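Local coordinates for SalCYP truncation (Salinispora tropica, PDB 7ABB), which belongs to the cytochrome P450 family and holds a heme c group in a pocket within its largely helical fold, at residues 86-89 / 90-94; 205-208 / 209-213. One frame throughout, in Å; residues are numbered along the deposited sequence.

Contact 1: 86-89 / 90-94. With HEC (heme c), chain B.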
loop_
_atom_site.group_PDB
_atom_site.type_symbol
_atom_site.label_atom_id
_atom_site.label_comp_id
_atom_site.label_asym_id
_atom_site.label_seq_id
_atom_site.Cartn_x
_atom_site.Cartn_y
_atom_site.Cartn_z
ATOM N N ARG A 86 -7.866 -23.020 1.702
ATOM C CA ARG A 86 -7.297 -23.584 0.484
ATOM C C ARG A 86 -7.673 -22.760 -0.750
ATOM O O ARG A 86 -6.870 -22.641 -1.682
ATOM C CB ARG A 86 -7.727 -25.042 0.328
ATOM C CG ARG A 86 -9.110 -25.234 -0.212
ATOM C CD ARG A 86 -9.421 -26.725 -0.369
ATOM N NE ARG A 86 -9.626 -27.386 0.909
ATOM C CZ ARG A 86 -8.894 -28.399 1.379
ATOM N NH1 ARG A 86 -7.852 -28.871 0.698
ATOM N NH2 ARG A 86 -9.206 -28.949 2.551
ATOM N N THR A 87 -8.892 -22.205 -0.790
ATOM C CA THR A 87 -9.300 -21.411 -1.955
ATOM C C THR A 87 -8.458 -20.145 -2.053
ATOM O O THR A 87 -8.080 -19.715 -3.155
ATOM C CB THR A 87 -10.790 -21.063 -1.852
ATOM O OG1 THR A 87 -11.580 -22.255 -2.077
ATOM C CG2 THR A 87 -11.206 -20.001 -2.828
ATOM N N HIS A 88 -8.162 -19.523 -0.921
ATOM C CA HIS A 88 -7.289 -18.357 -0.970
ATOM C C HIS A 88 -5.908 -18.736 -1.480
ATOM O O HIS A 88 -5.323 -18.025 -2.308
ATOM C CB HIS A 88 -7.164 -17.706 0.408
ATOM C CG HIS A 88 -6.078 -16.687 0.472
ATOM N ND1 HIS A 88 -6.275 -15.370 0.119
ATOM C CD2 HIS A 88 -4.774 -16.791 0.823
ATOM C CE1 HIS A 88 -5.145 -14.706 0.267
ATOM N NE2 HIS A 88 -4.216 -15.547 0.678
ATOM N N ASN A 89 -5.380 -19.878 -1.036
ATOM C CA ASN A 89 -4.060 -20.284 -1.498
ATOM C C ASN A 89 -4.071 -20.562 -3.002
ATOM O O ASN A 89 -3.107 -20.237 -3.707
ATOM C CB ASN A 89 -3.585 -21.492 -0.695
ATOM C CG ASN A 89 -3.590 -21.213 0.813
ATOM O OD1 ASN A 89 -3.317 -20.088 1.260
ATOM N ND2 ASN A 89 -3.922 -22.228 1.598
ATOM N N GLU A 90 -5.179 -21.090 -3.526
ATOM C CA GLU A 90 -5.247 -21.357 -4.960
ATOM C C GLU A 90 -5.292 -20.060 -5.749
ATOM O O GLU A 90 -4.646 -19.950 -6.794
ATOM C CB GLU A 90 -6.460 -22.221 -5.303
ATOM C CG GLU A 90 -6.363 -22.910 -6.661
ATOM C CD GLU A 90 -7.524 -23.857 -6.927
ATOM O OE1 GLU A 90 -7.637 -24.334 -8.077
ATOM O OE2 GLU A 90 -8.328 -24.114 -6.004
ATOM N N TRP A 91 -6.053 -19.071 -5.276
ATOM C CA TRP A 91 -6.047 -17.770 -5.943
ATOM C C TRP A 91 -4.643 -17.188 -5.976
ATOM O O TRP A 91 -4.194 -16.682 -7.012
ATOM C CB TRP A 91 -6.976 -16.793 -5.230
ATOM C CG TRP A 91 -8.386 -16.916 -5.640
ATOM C CD1 TRP A 91 -9.391 -17.499 -4.936
ATOM C CD2 TRP A 91 -8.969 -16.430 -6.850
ATOM N NE1 TRP A 91 -10.565 -17.404 -5.633
ATOM C CE2 TRP A 91 -10.335 -16.757 -6.814
ATOM C CE3 TRP A 91 -8.467 -15.751 -7.957
ATOM C CZ2 TRP A 91 -11.209 -16.429 -7.839
ATOM C CZ3 TRP A 91 -9.333 -15.432 -8.977
ATOM C CH2 TRP A 91 -10.691 -15.771 -8.913
ATOM N N ARG A 92 -3.938 -17.239 -4.850
ATOM C CA ARG A 92 -2.594 -16.672 -4.818
ATOM C C ARG A 92 -1.663 -17.429 -5.766
ATOM O O ARG A 92 -0.823 -16.812 -6.431
ATOM C CB ARG A 92 -2.045 -16.653 -3.390
ATOM C CG ARG A 92 -2.734 -15.617 -2.487
ATOM C CD ARG A 92 -2.521 -14.182 -2.947
ATOM N NE ARG A 92 -1.112 -13.791 -2.908
ATOM C CZ ARG A 92 -0.583 -12.977 -1.987
ATOM N NH1 ARG A 92 -1.345 -12.466 -1.030
ATOM N NH2 ARG A 92 0.713 -12.681 -2.021
ATOM N N ARG A 93 -1.810 -18.752 -5.862
ATOM C CA ARG A 93 -0.974 -19.516 -6.790
ATOM C C ARG A 93 -1.235 -19.098 -8.230
ATOM O O ARG A 93 -0.296 -18.976 -9.025
ATOM C CB ARG A 93 -1.199 -21.026 -6.626
ATOM C CG ARG A 93 -0.586 -21.592 -5.357
ATOM C CD ARG A 93 -0.560 -23.115 -5.367
ATOM N NE ARG A 93 -1.906 -23.682 -5.345
ATOM C CZ ARG A 93 -2.388 -24.485 -4.398
ATOM N NH1 ARG A 93 -3.634 -24.935 -4.491
ATOM N NH2 ARG A 93 -1.636 -24.856 -3.368
ATOM N N ARG A 94 -2.508 -18.914 -8.597
ATOM C CA ARG A 94 -2.833 -18.516 -9.965
ATOM C C ARG A 94 -2.313 -17.120 -10.275
ATOM O O ARG A 94 -1.836 -16.866 -11.391
ATOM C CB ARG A 94 -4.343 -18.584 -10.191
ATOM C CG ARG A 94 -4.976 -19.962 -9.906
ATOM C CD ARG A 94 -5.392 -20.642 -11.115
ATOM N NE ARG A 94 -5.958 -21.969 -10.849
ATOM C CZ ARG A 94 -5.967 -22.951 -11.739
ATOM N NH1 ARG A 94 -5.442 -22.761 -12.942
ATOM N NH2 ARG A 94 -6.499 -24.125 -11.421
HETATM FE FE HEC B . -0.860 -4.402 -1.130
HETATM C CHA HEC B . -2.565 -6.851 0.584
HETATM C CHB HEC B . 0.196 -3.132 1.871
HETATM C CHC HEC B . 0.878 -1.976 -2.818
HETATM C CHD HEC B . -2.212 -5.445 -4.076
HETATM N NA HEC B . -1.145 -4.882 0.808
HETATM C C1A HEC B . -1.848 -5.967 1.333
HETATM C C2A HEC B . -1.737 -6.024 2.776
HETATM C C3A HEC B . -0.952 -4.984 3.110
HETATM C C4A HEC B . -0.584 -4.270 1.912
HETATM C CMA HEC B . -0.515 -4.545 4.519
HETATM C CAA HEC B . -2.360 -7.105 3.730
HETATM C CBA HEC B . -3.773 -6.775 4.198
HETATM C CGA HEC B . -4.259 -7.851 5.154
HETATM O O1A HEC B . -5.456 -7.746 5.507
HETATM O O2A HEC B . -3.452 -8.746 5.518
HETATM N NB HEC B . 0.260 -2.826 -0.585
HETATM C C1B HEC B . 0.622 -2.493 0.708
HETATM C C2B HEC B . 1.529 -1.387 0.629
HETATM C C3B HEC B . 1.735 -1.089 -0.667
HETATM C C4B HEC B . 0.929 -1.962 -1.447
HETATM C CMB HEC B . 2.137 -0.766 1.902
HETATM C CAB HEC B . 2.551 -0.034 -1.369
HETATM C CBB HEC B . 3.591 0.659 -0.550
HETATM N NC HEC B . -0.732 -3.813 -3.076
HETATM C C1C HEC B . 0.119 -2.847 -3.559
HETATM C C2C HEC B . 0.071 -2.858 -4.997
HETATM C C3C HEC B . -0.787 -3.831 -5.381
HETATM C C4C HEC B . -1.307 -4.419 -4.168
HETATM C CMC HEC B . 0.901 -1.924 -5.880
HETATM C CAC HEC B . -1.256 -4.275 -6.776
HETATM C CBC HEC B . -0.412 -3.928 -8.002
HETATM N ND HEC B . -2.152 -5.841 -1.625
HETATM C C1D HEC B . -2.565 -6.091 -2.934
HETATM C C2D HEC B . -3.453 -7.209 -2.909
HETATM C C3D HEC B . -3.586 -7.659 -1.497
HETATM C C4D HEC B . -2.720 -6.763 -0.761
HETATM C CMD HEC B . -4.153 -7.810 -4.134
HETATM C CAD HEC B . -4.434 -8.818 -0.942
HETATM C CBD HEC B . -3.557 -10.046 -0.900
HETATM C CGD HEC B . -4.309 -11.199 -0.264
HETATM O O1D HEC B . -3.859 -12.357 -0.401
HETATM O O2D HEC B . -5.349 -10.929 0.369
HETATM O O HOH W 1 -8.607 -24.843 -3.664
#
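His88 and Arg92, one turn apart on helix 86-95, lie side by side and point the same way, with a propionate of heme c at their ends. Arg92 CG sits over one face of the imidazole, 3.5 Å from His88 NE2, and the guanidinium plane is turned 70° from the ring. With Arg92 CG anti to the carbonyl carbon (chi1 -71°) and further bends at chi2 and chi3, the chain curls until NH1 donates to HEC O1D at 2.6 Å, the oxygen lying in the guanidinium plane at its edge. O1D is modelled too close to the imidazole, so the exact length is doubtful. Outside partners fix both groups: His339 O and Pro80 O bond the two ring nitrogens of His88, and Gln341 O takes a second bond from Arg92 NH1.

Around the helix, Thr87 CG2 packs alongside the indole of Trp91, 3.7 Å from CD1, while Trp91 N donates to Thr87 O at 3.0 Å. The extended chain of Glu90 carries OE2 to Asp216 N and to a water, 2.5 Å from OE2, and OE1 forms a salt bridge with Arg94 NH2 at 3.5 Å. One face of the Arg93 guanidinium is turned to Asn89 O, which also accepts from Arg93 N.

The pair, four residues apart and both in the heme c pocket, is consistent with the C-helix His and Arg that meet a heme propionate in many P450s. A cationic arginine would offset the propionate's charge, and carbonyls at both ring nitrogens would favour a protonated, positively charged imidazole beside it.

Contact 2: 205-208 / 209-213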
loop_
_atom_site.group_PDB
_atom_site.type_symbol
_atom_site.label_atom_id
_atom_site.label_comp_id
_atom_site.label_asym_id
_atom_site.label_seq_id
_atom_site.Cartn_x
_atom_site.Cartn_y
_atom_site.Cartn_z
ATOM N N ASP A 205 -2.214 -11.708 -20.928
ATOM C CA ASP A 205 -3.040 -10.736 -20.229
ATOM C C ASP A 205 -3.711 -11.393 -19.027
ATOM O O ASP A 205 -4.274 -12.479 -19.157
ATOM C CB ASP A 205 -4.089 -10.213 -21.207
ATOM C CG ASP A 205 -5.148 -9.374 -20.551
ATOM O OD1 ASP A 205 -4.813 -8.254 -20.114
ATOM O OD2 ASP A 205 -6.319 -9.812 -20.514
ATOM N N LEU A 206 -3.668 -10.715 -17.866
ATOM C CA LEU A 206 -4.174 -11.321 -16.633
ATOM C C LEU A 206 -5.640 -11.719 -16.772
ATOM O O LEU A 206 -6.005 -12.868 -16.510
ATOM C CB LEU A 206 -3.978 -10.359 -15.455
ATOM C CG LEU A 206 -4.648 -10.793 -14.157
ATOM C CD1 LEU A 206 -4.105 -12.136 -13.673
ATOM C CD2 LEU A 206 -4.438 -9.736 -13.068
ATOM N N THR A 207 -6.504 -10.776 -17.166
ATOM C CA THR A 207 -7.932 -11.087 -17.258
ATOM C C THR A 207 -8.187 -12.244 -18.225
ATOM O O THR A 207 -9.004 -13.132 -17.950
ATOM C CB THR A 207 -8.722 -9.849 -17.690
ATOM O OG1 THR A 207 -8.499 -8.794 -16.749
ATOM C CG2 THR A 207 -10.224 -10.150 -17.780
ATOM N N SER A 208 -7.509 -12.234 -19.373
ATOM C CA SER A 208 -7.670 -13.307 -20.345
ATOM C C SER A 208 -7.284 -14.651 -19.750
ATOM O O SER A 208 -7.952 -15.660 -19.994
ATOM C CB SER A 208 -6.835 -13.020 -21.598
ATOM O OG SER A 208 -7.176 -11.766 -22.180
ATOM N N ALA A 209 -6.214 -14.675 -18.949
ATOM C CA ALA A 209 -5.776 -15.918 -18.333
ATOM C C ALA A 209 -6.864 -16.485 -17.439
ATOM O O ALA A 209 -7.056 -17.704 -17.383
ATOM C CB ALA A 209 -4.492 -15.688 -17.530
ATOM N N THR A 210 -7.593 -15.614 -16.736
ATOM C CA THR A 210 -8.548 -16.136 -15.759
ATOM C C THR A 210 -9.709 -16.878 -16.399
ATOM O O THR A 210 -10.417 -17.595 -15.681
ATOM C CB THR A 210 -9.114 -15.029 -14.863
ATOM O OG1 THR A 210 -10.031 -14.223 -15.600
ATOM C CG2 THR A 210 -8.005 -14.154 -14.281
ATOM N N PHE A 211 -9.924 -16.757 -17.723
ATOM C CA PHE A 211 -10.978 -17.518 -18.370
ATOM C C PHE A 211 -10.675 -19.010 -18.364
ATOM O O PHE A 211 -11.588 -19.823 -18.544
ATOM C CB PHE A 211 -11.180 -16.990 -19.795
ATOM C CG PHE A 211 -11.731 -15.595 -19.838
ATOM C CD1 PHE A 211 -12.834 -15.249 -19.081
ATOM C CD2 PHE A 211 -11.132 -14.622 -20.618
ATOM C CE1 PHE A 211 -13.338 -13.977 -19.108
ATOM C CE2 PHE A 211 -11.636 -13.338 -20.649
ATOM C CZ PHE A 211 -12.733 -13.011 -19.886
ATOM N N ASP A 212 -9.420 -19.385 -18.135
ATOM C CA ASP A 212 -9.035 -20.785 -18.050
ATOM C C ASP A 212 -8.886 -21.271 -16.617
ATOM O O ASP A 212 -8.567 -22.449 -16.415
ATOM C CB ASP A 212 -7.719 -21.016 -18.793
ATOM C CG ASP A 212 -7.850 -20.777 -20.278
ATOM O OD1 ASP A 212 -8.919 -21.116 -20.825
ATOM O OD2 ASP A 212 -6.899 -20.245 -20.887
ATOM N N TRP A 213 -9.132 -20.412 -15.629
ATOM C CA TRP A 213 -8.859 -20.759 -14.239
ATOM C C TRP A 213 -10.009 -21.536 -13.624
ATOM O O TRP A 213 -11.186 -21.235 -13.847
ATOM C CB TRP A 213 -8.616 -19.521 -13.379
ATOM C CG TRP A 213 -7.319 -18.817 -13.634
ATOM C CD1 TRP A 213 -6.400 -19.119 -14.602
ATOM C CD2 TRP A 213 -6.798 -17.692 -12.923
ATOM N NE1 TRP A 213 -5.343 -18.256 -14.539
ATOM C CE2 TRP A 213 -5.562 -17.349 -13.533
ATOM C CE3 TRP A 213 -7.256 -16.927 -11.845
ATOM C CZ2 TRP A 213 -4.771 -16.297 -13.075
ATOM C CZ3 TRP A 213 -6.471 -15.869 -11.398
ATOM C CH2 TRP A 213 -5.243 -15.560 -12.017
#
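Thr207 O is gripped by Thr210 through its side chain and, more weakly, its backbone. Thr210 OG1 donates to it at 2.8 Å, tilted 18° from the carbonyl plane, while Thr210 N bonds Leu206 O at 3.2 Å, with a weaker branch of 3.1 Å to Thr207 O. The hydroxyl gets there because OG1 stands between the backbone N and the carbonyl carbon (chi1 73°), folding back along the helix. The same Thr207 O lies over one face of the Phe211 ring, offset toward its rim. Phe211 N bonds Ser208 O at 3.2 Å from well above the carbonyl plane, an i to i+3 bond; a type I turn runs from Thr210 to Trp213. At the other end Asp205 is the N-cap. Its OD2 accepts from Ser208 N at 2.9 Å and from Ser208 OG at 2.7 Å, and a salt bridge with Arg197 adds a third partner; Ser208 OG is also bonded to Val202 N. Beyond the turn, the Trp213 indole crosses Leu206 at about a right angle, CH2 4.0 Å from Leu206 CD1, and one indole face rests against Thr210 CA. The short helix 206-210 packs against both helix 182-199 and helix 222-235, Thr207 and Phe211 touching each, while Leu206 and Trp213 also reach Leu95 of helix 86-95. Trp213 precedes strand 214-215, and its backbone bonds to Val220, just after strand 218-219.

Contact 1 is complete before contact 2 begins in the sequence; their centres are 15 Å apart, and they meet through Trp213. Its ring packs on helix 86-95, with Trp213 CZ2 3.4 Å from Arg94 O and Trp213 CZ3 3.8 Å from Trp91 CZ3. Strand 214-215, just beyond contact 2, continues along the same helix, where Ile215 touches Thr87, Glu90 and Trp91. Contact 1 thus has one side on heme c, through His88 and Arg92, and another against the turn that ends contact 2. Contact 2 stands farther from the ligand: the nearest atoms of the Leu206 side chain and heme c are about 9 Å apart.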